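Local coordinates for globin (PDB 2W31), which binds heme in a bis-histidyl, six-coordinate state as the globin domain of a membrane-linked globin-coupled sensor, and may bind oxygen as its family does, at residues Ala18-Ser23 against Arg129-Ala134; Gly22-Leu27 against Ser72-Ser77; Phe113-Ile118 against Glu133-Ile138. All coordinates share one frame; numbering follows the deposited sequence. Where two conformers were deposited one is given.

Contact 1: residues Ala18-Ser23 against Arg129-Ala134; sequences AELLGS and RQRREA
L20 meets R131 at about a right angle, its CD2 methyl lying over one face of the guanidinium and displaced from the centre of the group, 3.8 Å from R131 NH1. The arginine chain runs extended from CG to NE, and the turn at chi4 (74°) presents that face to the leucine. The other methyl, L20 CD1, goes to the opposite helix's backbone, 3.7 Å from Q130 O, and also rests on Q130 CB. Behind it the helices come together over A134: L20 CB reaches A134 CB at 4.2 Å, and L21 swings its CD2 in to 4.0 Å from the same A134 CB. The two helix segments cross at -101°, with axes 9.0 Å apart. At the outer end S23 OG bonds back to L20 O (2.6 Å). It also accepts a hydrogen bond from a water, and that water accepts one from R131 NE (2.8 Å), lying in the guanidinium plane at its edge. R131 NH1 bonds to E127 O, one turn back on its own helix. Were R131 cut back to an alanine, L20 CD2 would probably lose its flat partner, E127 O a side-chain donor and the water its tie to helix 125-151. No direct hydrogen bond joins the segments; the crossing rests on leucines against A134 and the guanidinium face, plus one water-mediated link at the more exposed S23 end.

Contact 2: residues Gly22-Leu27 against Ser72-Ser77; sequences GSLFPL and SLFAGS
The F25 ring presents its edge to the F74 backbone: F74 O and A75 N lie near the ring plane, and F74 C lies in it, with F25 CD1 3.5 Å from F74 O. With CG opposite its own backbone N (chi1 -173°), F25 extends its ring along the turn, and CD1 also comes within 3.9 Å of F74 CB. The F74 ring is met obliquely by L24, whose CB stands 3.8 Å from F74 CD1. Beyond the two segments F74 packs edge-to-face with F70, on the helix that leads into this turn. The bend is a type I turn from S72 to A75, closed by a weak bond from A75 N to S72 O. G22 adds its CA, 3.9 Å from F74 O, so that carbonyl is bordered by G22 as well as by the F25 ring. Within 22-27, F25 N bonds to G22 O at 3.0 Å close to the junction of helices 15-23 and 25-30, which here packs on the loop between helices 62-72 and 80-96. With no hydrogen bond across, the segments hold by van der Waals contact, partly apolar and partly ring edge against carbonyl, where the weakly positive rim may suit the oxygen.

Contact 3: residues Phe113-Ile118 against Glu133-Ile138; sequences FTLSII and EAVEKI
T114, L115 and I118 face V135 and E136 across two helix segments that run almost antiparallel, 167° between their directions, with axes 10.5 Å apart at closest and the CA atoms of T114 and V135 7.8 Å from each other. V135 sits in the middle of the contact. Its CG1, anti to the backbone N (chi1 162°), reaches T114 CG2 at 3.7 Å and L115 CD2 at 3.9 Å. Its CG2 goes to I118 CD1, 3.8 Å off, and is also touched by T114 CG2, less closely, at 4.1 Å. The V135 side chain lies alongside those of L115 and I118, pointing the opposite way, and is inclined to that of T114. T114 sorts its branches cleanly: the methyl goes across to V135, whereas OG1 turns back to bond V110 O on its own helix, which satisfies a buried hydroxyl.

To one side of this apolar seam sits E136. Its chain bends at chi2 (-82°) and brings the carboxylate over to L115, which it crosses at about a right angle, with E136 OE2 3.4 Å from L115 CD1. OE1 is paired in a salt bridge with R111. OE2 lies close to E136 OE2 of the second subunit, and such a pairing of buried like charges may raise the affinity of one carboxylate for a proton. L115 also packs on E136 of that subunit. Helices 100-121 and 125-151 form the antiparallel hairpin that corresponds to the G and H helices of the globin fold. Here the same two helices meet their copies in the second subunit, consistent with the G/H helix bundle through which globin-coupled sensors pair.

Overall arrangement
Contacts 1 and 3 both use helix 125-151 and share E133 and A134, their centres about 8 Å apart; contact 1 brings helix 15-23 onto it and contact 3 brings helix 100-121. The first segments of contacts 1 and 2 overlap at G22 and S23, and the centres of these contacts are about 9 Å apart. The three close on one another: L21 O lies 3.6 Å from F74 CD1, R131 O 3.7 Å from I118 CD1, and L24 CD1 touches V135 CG2 at 3.8 Å. None reaches the iron, which H66 and H93 ligate axially, but the T114 and F74 side chains come within about 10 and 11 Å of the heme. Contacts 1 and 3 also touch the second subunit; contact 2 does not.

Contact 1: residues Ala18-Ser23 against Arg129-Ala134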
ATOM      1  N   ALA A  18      14.805  -1.347 -10.163  1.00 13.30           N
ATOM      2  CA  ALA A  18      15.562  -2.511  -9.629  1.00 12.71           C
ATOM      3  C   ALA A  18      16.943  -2.079  -9.158  1.00 13.81           C
ATOM      4  O   ALA A  18      17.399  -2.515  -8.095  1.00 14.03           O
ATOM      5  CB  ALA A  18      15.671  -3.644 -10.667  1.00 13.63           C
ATOM      6  N   GLU A  19      17.609  -1.215  -9.945  1.00 13.73           N
ATOM      7  CA  GLU A  19      18.933  -0.687  -9.543  1.00 15.83           C
ATOM      8  C   GLU A  19      18.863   0.113  -8.237  1.00 15.52           C
ATOM      9  O   GLU A  19      19.721  -0.023  -7.350  1.00 15.74           O
ATOM     10  CB  GLU A  19      19.532   0.135 -10.689  1.00 17.08           C
ATOM     11  CG  GLU A  19      19.990  -0.755 -11.858  1.00 20.50           C
ATOM     12  CD  GLU A  19      20.137  -0.028 -13.200  1.00 28.49           C
ATOM     13  OE1 GLU A  19      20.284   1.216 -13.215  1.00 31.63           O
ATOM     14  OE2 GLU A  19      20.089  -0.723 -14.255  1.00 33.67           O
ATOM     15  N   LEU A  20      17.788   0.884  -8.070  1.00 14.12           N
ATOM     16  CA  LEU A  20      17.672   1.661  -6.849  1.00 14.07           C
ATOM     17  C   LEU A  20      17.427   0.765  -5.645  1.00 13.68           C
ATOM     18  O   LEU A  20      18.005   0.995  -4.554  1.00 15.03           O
ATOM     19  CB  LEU A  20      16.567   2.708  -6.984  1.00 13.98           C
ATOM     20  CG  LEU A  20      16.871   3.851  -7.942  1.00 15.43           C
ATOM     21  CD1 LEU A  20      15.556   4.555  -8.376  1.00 16.72           C
ATOM     22  CD2 LEU A  20      17.887   4.788  -7.264  1.00 19.62           C
ATOM     23  N   LEU A  21      16.573  -0.264  -5.816  1.00 12.32           N
ATOM     24  CA  LEU A  21      16.389  -1.221  -4.715  1.00 12.48           C
ATOM     25  C   LEU A  21      17.733  -1.900  -4.366  1.00 12.78           C
ATOM     26  O   LEU A  21      18.054  -2.076  -3.181  1.00 13.37           O
ATOM     27  CB  LEU A  21      15.359  -2.275  -5.081  1.00 12.17           C
ATOM     28  CG  LEU A  21      13.933  -1.730  -5.253  1.00 12.03           C
ATOM     29  CD1 LEU A  21      13.057  -2.868  -5.736  1.00 12.59           C
ATOM     30  CD2 LEU A  21      13.403  -1.166  -3.923  1.00 13.52           C
ATOM     31  N   GLY A  22      18.517  -2.286  -5.389  1.00 12.77           N
ATOM     32  CA  GLY A  22      19.845  -2.861  -5.100  1.00 14.07           C
ATOM     33  C   GLY A  22      20.722  -1.898  -4.308  1.00 15.21           C
ATOM     34  O   GLY A  22      21.485  -2.345  -3.418  1.00 16.29           O
ATOM     35  N   SER A  23      20.659  -0.600  -4.637  1.00 15.35           N
ATOM     36  CA  SER A  23      21.453   0.414  -3.945  1.00 15.91           C
ATOM     37  C   SER A  23      21.052   0.543  -2.477  1.00 16.30           C
ATOM     38  O   SER A  23      21.854   1.007  -1.654  1.00 18.62           O
ATOM     39  CB  SER A  23      21.372   1.773  -4.663  1.00 17.28           C
ATOM     40  OG  SER A  23      20.189   2.451  -4.299  1.00 19.12           O
ATOM     41  N   ARG A 129      13.118  10.910  -3.461  1.00 16.80           N
ATOM     42  CA  ARG A 129      11.891  10.646  -4.212  1.00 15.42           C
ATOM     43  C   ARG A 129      12.019   9.347  -5.020  1.00 14.75           C
ATOM     44  O   ARG A 129      11.142   8.464  -4.994  1.00 14.58           O
ATOM     45  CB  ARG A 129      11.532  11.800  -5.143  1.00 15.71           C
ATOM     46  CG  ARG A 129      10.100  11.669  -5.702  1.00 16.94           C
ATOM     47  CD  ARG A 129       9.781  12.682  -6.833  1.00 19.01           C
ATOM     48  NE  ARG A 129      10.278  14.036  -6.521  1.00 21.59           N
ATOM     49  CZ  ARG A 129       9.606  14.995  -5.864  1.00 22.67           C
ATOM     50  NH1 ARG A 129       8.339  14.821  -5.441  1.00 21.44           N
ATOM     51  NH2 ARG A 129      10.189  16.172  -5.667  1.00 23.59           N
ATOM     52  N   GLN A 130      13.144   9.207  -5.711  1.00 14.97           N
ATOM     53  CA  GLN A 130      13.361   8.037  -6.549  1.00 15.18           C
ATOM     54  C   GLN A 130      13.411   6.735  -5.748  1.00 14.86           C
ATOM     55  O   GLN A 130      12.820   5.727  -6.188  1.00 13.75           O
ATOM     56  CB  GLN A 130      14.634   8.211  -7.390  1.00 17.94           C
ATOM     57  CG  GLN A 130      14.485   9.184  -8.559  1.00 21.10           C
ATOM     58  CD  GLN A 130      15.776   9.253  -9.396  1.00 28.07           C
ATOM     59  OE1 GLN A 130      16.658   8.408  -9.253  1.00 30.75           O
ATOM     60  NE2 GLN A 130      15.885  10.272 -10.272  1.00 31.05           N
ATOM     61  N   ARG A 131      14.071   6.753  -4.592  1.00 13.85           N
ATOM     62  CA  ARG A 131      14.153   5.563  -3.721  1.00 13.79           C
ATOM     63  C   ARG A 131      12.796   5.234  -3.087  1.00 12.30           C
ATOM     64  O   ARG A 131      12.395   4.058  -3.062  1.00 13.42           O
ATOM     65  CB  ARG A 131      15.248   5.730  -2.661  1.00 14.39           C
ATOM     66  CG  ARG A 131      16.644   5.597  -3.288  1.00 15.34           C
ATOM     67  CD  ARG A 131      17.750   6.319  -2.510  1.00 17.05           C
ATOM     68  NE  ARG A 131      19.033   6.146  -3.203  1.00 19.49           N
ATOM     69  CZ  ARG A 131      19.389   6.769  -4.322  1.00 20.33           C
ATOM     70  NH1 ARG A 131      18.579   7.648  -4.903  1.00 20.59           N
ATOM     71  NH2 ARG A 131      20.577   6.494  -4.886  1.00 22.27           N
ATOM     72  N   ARG A 132      12.064   6.269  -2.646  1.00 12.53           N
ATOM     73  CA  ARG A 132      10.724   6.045  -2.118  0.50 12.02           C
ATOM     74  C   ARG A 132       9.829   5.452  -3.209  1.00 11.20           C
ATOM     75  O   ARG A 132       9.043   4.512  -2.928  1.00 11.68           O
ATOM     76  CB  ARG A 132      10.122   7.347  -1.567  0.50 12.74           C
ATOM     77  CG  ARG A 132       8.848   7.132  -0.744  0.50 13.01           C
ATOM     78  CD  ARG A 132       8.213   8.436  -0.300  0.50 14.65           C
ATOM     79  NE  ARG A 132       7.885   9.315  -1.430  0.50 12.64           N
ATOM     80  CZ  ARG A 132       8.432  10.512  -1.652  0.50 14.44           C
ATOM     81  NH1 ARG A 132       9.335  11.007  -0.825  0.50 13.39           N
ATOM     82  NH2 ARG A 132       8.064  11.220  -2.711  0.50 13.87           N
ATOM     83  N   GLU A 133       9.897   6.005  -4.439  1.00 11.65           N
ATOM     84  CA  GLU A 133       9.027   5.476  -5.490  1.00 11.97           C
ATOM     85  C   GLU A 133       9.313   3.990  -5.792  1.00 11.26           C
ATOM     86  O   GLU A 133       8.384   3.208  -5.971  1.00 10.81           O
ATOM     87  CB  GLU A 133       9.120   6.312  -6.778  1.00 13.24           C
ATOM     88  CG  GLU A 133       8.434   7.717  -6.663  1.00 15.70           C
ATOM     89  CD  GLU A 133       8.735   8.658  -7.828  1.00 20.45           C
ATOM     90  OE1 GLU A 133       9.743   8.449  -8.532  1.00 25.55           O
ATOM     91  OE2 GLU A 133       8.008   9.660  -7.979  1.00 25.54           O
ATOM     92  N   ALA A 134      10.600   3.593  -5.801  1.00 10.85           N
ATOM     93  CA  ALA A 134      10.965   2.199  -6.082  1.00 10.73           C
ATOM     94  C   ALA A 134      10.430   1.279  -4.958  1.00 10.92           C
ATOM     95  O   ALA A 134       9.908   0.186  -5.229  1.00 11.20           O
ATOM     96  CB  ALA A 134      12.508   2.058  -6.192  1.00 12.14           C
TER
HETATM   97  O   HOH W   1      21.016   4.321  -2.338  1.00 25.69           O

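Contact 2: residues Gly22-Leu27 against Ser72-Ser77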
ATOM      1  N   GLY A  22      18.517  -2.286  -5.389  1.00 12.77           N
ATOM      2  CA  GLY A  22      19.845  -2.861  -5.100  1.00 14.07           C
ATOM      3  C   GLY A  22      20.722  -1.898  -4.308  1.00 15.21           C
ATOM      4  O   GLY A  22      21.485  -2.345  -3.418  1.00 16.29           O
ATOM      5  N   SER A  23      20.659  -0.600  -4.637  1.00 15.35           N
ATOM      6  CA  SER A  23      21.453   0.414  -3.945  1.00 15.91           C
ATOM      7  C   SER A  23      21.052   0.543  -2.477  1.00 16.30           C
ATOM      8  O   SER A  23      21.854   1.007  -1.654  1.00 18.62           O
ATOM      9  CB  SER A  23      21.372   1.773  -4.663  1.00 17.28           C
ATOM     10  OG  SER A  23      20.189   2.451  -4.299  1.00 19.12           O
ATOM     11  N   LEU A  24      19.816   0.157  -2.147  1.00 15.41           N
ATOM     12  CA  LEU A  24      19.351   0.153  -0.748  1.00 15.47           C
ATOM     13  C   LEU A  24      19.669  -1.127   0.024  1.00 15.28           C
ATOM     14  O   LEU A  24      19.432  -1.205   1.239  1.00 15.60           O
ATOM     15  CB  LEU A  24      17.826   0.430  -0.700  1.00 15.11           C
ATOM     16  CG  LEU A  24      17.405   1.804  -1.170  1.00 14.95           C
ATOM     17  CD1 LEU A  24      15.893   1.766  -1.462  1.00 15.08           C
ATOM     18  CD2 LEU A  24      17.696   2.888  -0.109  1.00 16.41           C
ATOM     19  N   PHE A  25      20.269  -2.121  -0.645  1.00 15.36           N
ATOM     20  CA  PHE A  25      20.507  -3.397   0.011  1.00 15.72           C
ATOM     21  C   PHE A  25      21.337  -3.238   1.331  1.00 16.10           C
ATOM     22  O   PHE A  25      20.955  -3.783   2.391  1.00 16.14           O
ATOM     23  CB  PHE A  25      21.130  -4.457  -0.946  1.00 15.33           C
ATOM     24  CG  PHE A  25      21.205  -5.801  -0.316  1.00 14.40           C
ATOM     25  CD1 PHE A  25      20.230  -6.759  -0.587  1.00 14.13           C
ATOM     26  CD2 PHE A  25      22.234  -6.103   0.607  1.00 14.08           C
ATOM     27  CE1 PHE A  25      20.242  -8.001   0.063  1.00 13.11           C
ATOM     28  CE2 PHE A  25      22.258  -7.336   1.241  1.00 13.81           C
ATOM     29  CZ  PHE A  25      21.259  -8.291   0.969  1.00 13.19           C
ATOM     30  N   PRO A  26      22.455  -2.470   1.273  1.00 16.41           N
ATOM     31  CA  PRO A  26      23.231  -2.318   2.522  1.00 17.17           C
ATOM     32  C   PRO A  26      22.432  -1.749   3.698  1.00 17.30           C
ATOM     33  O   PRO A  26      22.561  -2.251   4.813  1.00 17.50           O
ATOM     34  CB  PRO A  26      24.389  -1.373   2.105  1.00 18.23           C
ATOM     35  CG  PRO A  26      24.567  -1.594   0.628  1.00 18.11           C
ATOM     36  CD  PRO A  26      23.116  -1.804   0.130  1.00 16.54           C
ATOM     37  N   LEU A  27      21.605  -0.739   3.462  1.00 17.81           N
ATOM     38  CA  LEU A  27      20.765  -0.211   4.529  1.00 18.25           C
ATOM     39  C   LEU A  27      19.727  -1.179   5.042  1.00 17.64           C
ATOM     40  O   LEU A  27      19.471  -1.276   6.251  1.00 18.22           O
ATOM     41  CB  LEU A  27      20.086   1.069   4.083  1.00 19.21           C
ATOM     42  CG  LEU A  27      20.947   2.314   4.243  1.00 22.67           C
ATOM     43  CD1 LEU A  27      20.291   3.499   3.567  1.00 23.48           C
ATOM     44  CD2 LEU A  27      21.266   2.606   5.749  1.00 24.39           C
ATOM     45  N   SER A  72      14.885  -9.891   0.882  1.00 14.19           N
ATOM     46  CA  SER A  72      14.644 -10.281  -0.501  0.50 13.43           C
ATOM     47  C   SER A  72      14.020  -9.175  -1.359  1.00 13.08           C
ATOM     48  O   SER A  72      14.135  -9.220  -2.588  1.00 14.56           O
ATOM     49  CB  SER A  72      13.760 -11.529  -0.559  0.50 13.95           C
ATOM     50  OG  SER A  72      12.410 -11.228  -0.277  0.50 13.01           O
ATOM     51  N   LEU A  73      13.337  -8.199  -0.718  1.00 12.31           N
ATOM     52  CA  LEU A  73      12.776  -7.073  -1.479  1.00 11.01           C
ATOM     53  C   LEU A  73      13.871  -6.333  -2.247  1.00 11.04           C
ATOM     54  O   LEU A  73      13.594  -5.726  -3.296  1.00 11.63           O
ATOM     55  CB  LEU A  73      12.099  -6.044  -0.565  1.00 10.47           C
ATOM     56  CG  LEU A  73      10.868  -6.516   0.182  1.00 11.27           C
ATOM     57  CD1 LEU A  73      10.506  -5.503   1.297  1.00 12.04           C
ATOM     58  CD2 LEU A  73       9.693  -6.658  -0.794  1.00 13.06           C
ATOM     59  N   PHE A  74      15.101  -6.384  -1.703  1.00 10.71           N
ATOM     60  CA  PHE A  74      16.236  -5.590  -2.225  1.00 10.90           C
ATOM     61  C   PHE A  74      17.267  -6.462  -2.980  1.00 11.56           C
ATOM     62  O   PHE A  74      18.306  -5.971  -3.393  1.00 12.54           O
ATOM     63  CB  PHE A  74      16.923  -4.833  -1.068  1.00 11.58           C
ATOM     64  CG  PHE A  74      15.969  -4.050  -0.258  1.00 10.94           C
ATOM     65  CD1 PHE A  74      15.663  -2.747  -0.624  1.00 14.02           C
ATOM     66  CD2 PHE A  74      15.330  -4.611   0.848  1.00 11.69           C
ATOM     67  CE1 PHE A  74      14.721  -1.993   0.113  1.00 12.88           C
ATOM     68  CE2 PHE A  74      14.366  -3.898   1.570  1.00 13.30           C
ATOM     69  CZ  PHE A  74      14.083  -2.579   1.213  1.00 13.81           C
ATOM     70  N   ALA A  75      16.940  -7.741  -3.179  1.00 11.43           N
ATOM     71  CA  ALA A  75      17.932  -8.710  -3.667  1.00 12.67           C
ATOM     72  C   ALA A  75      18.076  -8.770  -5.182  1.00 12.31           C
ATOM     73  O   ALA A  75      18.998  -9.438  -5.701  1.00 13.20           O
ATOM     74  CB  ALA A  75      17.642 -10.102  -3.075  1.00 14.05           C
ATOM     75  N   GLY A  76      17.210  -8.081  -5.913  1.00 13.93           N
ATOM     76  CA  GLY A  76      17.348  -8.050  -7.383  1.00 16.08           C
ATOM     77  C   GLY A  76      16.579  -9.266  -7.962  1.00 18.13           C
ATOM     78  O   GLY A  76      15.922 -10.010  -7.224  1.00 19.02           O
ATOM     79  N   SER A  77      16.699  -9.523  -9.253  1.00 21.09           N
ATOM     80  CA  SER A  77      15.998 -10.663  -9.910  0.50 20.92           C
ATOM     81  C   SER A  77      14.473 -10.738  -9.670  1.00 20.81           C
ATOM     82  O   SER A  77      13.925 -11.760  -9.210  1.00 22.17           O
ATOM     83  CB  SER A  77      16.684 -12.016  -9.631  0.50 21.66           C
ATOM     84  OG  SER A  77      16.944 -12.211  -8.255  0.50 23.09           O
TER

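Contact 3: residues Phe113-Ile118 against Glu133-Ile138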
ATOM      1  N   PHE A 113       8.291   1.660   8.133  1.00 12.92           N
ATOM      2  CA  PHE A 113       9.664   1.448   8.602  1.00 13.66           C
ATOM      3  C   PHE A 113      10.656   1.792   7.486  1.00 13.13           C
ATOM      4  O   PHE A 113      11.683   2.489   7.716  1.00 14.11           O
ATOM      5  CB  PHE A 113       9.829  -0.021   8.993  1.00 13.96           C
ATOM      6  CG  PHE A 113      11.223  -0.377   9.525  1.00 16.36           C
ATOM      7  CD1 PHE A 113      11.534  -0.291  10.894  1.00 17.58           C
ATOM      8  CD2 PHE A 113      12.221  -0.791   8.638  1.00 18.00           C
ATOM      9  CE1 PHE A 113      12.819  -0.599  11.359  1.00 18.45           C
ATOM     10  CE2 PHE A 113      13.518  -1.134   9.109  1.00 19.53           C
ATOM     11  CZ  PHE A 113      13.805  -1.012  10.452  1.00 19.49           C
ATOM     12  N   THR A 114      10.383   1.288   6.275  1.00 13.15           N
ATOM     13  CA  THR A 114      11.315   1.470   5.157  1.00 12.95           C
ATOM     14  C   THR A 114      11.357   2.910   4.677  1.00 13.29           C
ATOM     15  O   THR A 114      12.446   3.439   4.376  1.00 13.46           O
ATOM     16  CB  THR A 114      10.945   0.518   4.028  1.00 13.56           C
ATOM     17  OG1 THR A 114      10.879  -0.806   4.567  1.00 13.14           O
ATOM     18  CG2 THR A 114      12.022   0.522   2.939  1.00 13.50           C
ATOM     19  N   LEU A 115      10.216   3.600   4.695  1.00 13.26           N
ATOM     20  CA  LEU A 115      10.246   4.991   4.275  1.00 14.30           C
ATOM     21  C   LEU A 115      10.973   5.864   5.297  1.00 13.93           C
ATOM     22  O   LEU A 115      11.555   6.927   4.909  1.00 15.56           O
ATOM     23  CB  LEU A 115       8.843   5.541   3.943  1.00 14.58           C
ATOM     24  CG  LEU A 115       8.204   4.889   2.721  1.00 18.66           C
ATOM     25  CD1 LEU A 115       7.041   5.810   2.234  1.00 19.54           C
ATOM     26  CD2 LEU A 115       9.044   4.425   1.561  1.00 21.46           C
ATOM     27  N   SER A 116      10.916   5.465   6.563  1.00 14.94           N
ATOM     28  CA  SER A 116      11.700   6.199   7.570  1.00 16.17           C
ATOM     29  C   SER A 116      13.197   6.015   7.351  1.00 16.73           C
ATOM     30  O   SER A 116      13.955   6.991   7.492  1.00 18.50           O
ATOM     31  CB  SER A 116      11.262   5.858   8.984  1.00 16.88           C
ATOM     32  OG  SER A 116      10.117   6.660   9.243  1.00 19.14           O
ATOM     33  N   ILE A 117      13.639   4.803   6.995  1.00 16.90           N
ATOM     34  CA  ILE A 117      15.073   4.610   6.608  1.00 17.75           C
ATOM     35  C   ILE A 117      15.468   5.527   5.458  1.00 17.51           C
ATOM     36  O   ILE A 117      16.550   6.171   5.481  1.00 18.04           O
ATOM     37  CB  ILE A 117      15.338   3.133   6.151  1.00 17.84           C
ATOM     38  CG1 ILE A 117      15.204   2.184   7.336  1.00 20.35           C
ATOM     39  CG2 ILE A 117      16.715   2.949   5.458  1.00 19.43           C
ATOM     40  CD1 ILE A 117      15.347   0.706   6.864  1.00 23.66           C
ATOM     41  N   ILE A 118      14.609   5.636   4.453  1.00 17.21           N
ATOM     42  CA  ILE A 118      14.906   6.491   3.315  1.00 17.89           C
ATOM     43  C   ILE A 118      14.973   7.951   3.744  1.00 18.15           C
ATOM     44  O   ILE A 118      15.924   8.664   3.367  1.00 18.87           O
ATOM     45  CB  ILE A 118      13.879   6.281   2.187  1.00 17.84           C
ATOM     46  CG1 ILE A 118      14.022   4.866   1.600  1.00 19.04           C
ATOM     47  CG2 ILE A 118      14.054   7.370   1.112  1.00 18.40           C
ATOM     48  CD1 ILE A 118      12.960   4.543   0.558  1.00 18.42           C
ATOM     49  N   GLU A 133       9.897   6.005  -4.439  1.00 11.65           N
ATOM     50  CA  GLU A 133       9.027   5.476  -5.490  1.00 11.97           C
ATOM     51  C   GLU A 133       9.313   3.990  -5.792  1.00 11.26           C
ATOM     52  O   GLU A 133       8.384   3.208  -5.971  1.00 10.81           O
ATOM     53  CB  GLU A 133       9.120   6.312  -6.778  1.00 13.24           C
ATOM     54  CG  GLU A 133       8.434   7.717  -6.663  1.00 15.70           C
ATOM     55  CD  GLU A 133       8.735   8.658  -7.828  1.00 20.45           C
ATOM     56  OE1 GLU A 133       9.743   8.449  -8.532  1.00 25.55           O
ATOM     57  OE2 GLU A 133       8.008   9.660  -7.979  1.00 25.54           O
ATOM     58  N   ALA A 134      10.600   3.593  -5.801  1.00 10.85           N
ATOM     59  CA  ALA A 134      10.965   2.199  -6.082  1.00 10.73           C
ATOM     60  C   ALA A 134      10.430   1.279  -4.958  1.00 10.92           C
ATOM     61  O   ALA A 134       9.908   0.186  -5.229  1.00 11.20           O
ATOM     62  CB  ALA A 134      12.508   2.058  -6.192  1.00 12.14           C
ATOM     63  N   VAL A 135      10.616   1.694  -3.695  1.00 11.28           N
ATOM     64  CA  VAL A 135      10.179   0.877  -2.545  1.00 10.72           C
ATOM     65  C   VAL A 135       8.648   0.763  -2.544  1.00 10.72           C
ATOM     66  O   VAL A 135       8.100  -0.330  -2.328  1.00 10.33           O
ATOM     67  CB  VAL A 135      10.651   1.492  -1.215  1.00 12.65           C
ATOM     68  CG1 VAL A 135       9.861   0.950  -0.027  1.00 13.47           C
ATOM     69  CG2 VAL A 135      12.154   1.257  -1.065  1.00 12.35           C
ATOM     70  N   GLU A 136       7.948   1.875  -2.793  1.00  9.84           N
ATOM     71  CA  GLU A 136       6.471   1.759  -2.835  1.00 11.38           C
ATOM     72  C   GLU A 136       5.986   0.809  -3.921  1.00  9.55           C
ATOM     73  O   GLU A 136       5.020   0.056  -3.697  1.00 12.12           O
ATOM     74  CB  GLU A 136       5.798   3.113  -2.972  1.00 12.68           C
ATOM     75  CG  GLU A 136       6.044   4.068  -1.821  1.00 14.03           C
ATOM     76  CD  GLU A 136       5.165   3.875  -0.632  1.00 15.39           C
ATOM     77  OE1 GLU A 136       4.925   2.743  -0.166  1.00 16.76           O
ATOM     78  OE2 GLU A 136       4.747   4.925  -0.074  1.00 22.37           O
ATOM     79  N   LYS A 137       6.634   0.807  -5.092  1.00  9.85           N
ATOM     80  CA  LYS A 137       6.279  -0.140  -6.134  1.00 10.90           C
ATOM     81  C   LYS A 137       6.512  -1.605  -5.703  1.00 10.76           C
ATOM     82  O   LYS A 137       5.642  -2.439  -5.847  1.00 11.32           O
ATOM     83  CB  LYS A 137       7.045   0.150  -7.433  1.00  9.95           C
ATOM     84  CG  LYS A 137       6.603   1.400  -8.151  1.00 11.35           C
ATOM     85  CD  LYS A 137       7.509   1.631  -9.328  1.00 14.93           C
ATOM     86  CE  LYS A 137       7.581   3.106  -9.683  1.00 18.85           C
ATOM     87  NZ  LYS A 137       8.616   3.444 -10.707  1.00 17.76           N
ATOM     88  N   ILE A 138       7.685  -1.919  -5.170  1.00 10.83           N
ATOM     89  CA  ILE A 138       7.926  -3.325  -4.810  1.00 10.19           C
ATOM     90  C   ILE A 138       7.016  -3.797  -3.670  1.00  9.93           C
ATOM     91  O   ILE A 138       6.515  -4.928  -3.697  1.00 10.17           O
ATOM     92  CB  ILE A 138       9.434  -3.626  -4.586  1.00 10.27           C
ATOM     93  CG1 ILE A 138       9.693  -5.136  -4.724  1.00 11.84           C
ATOM     94  CG2 ILE A 138       9.995  -3.091  -3.243  1.00 12.53           C
ATOM     95  CD1 ILE A 138       9.408  -5.669  -6.106  1.00 13.82           C
TER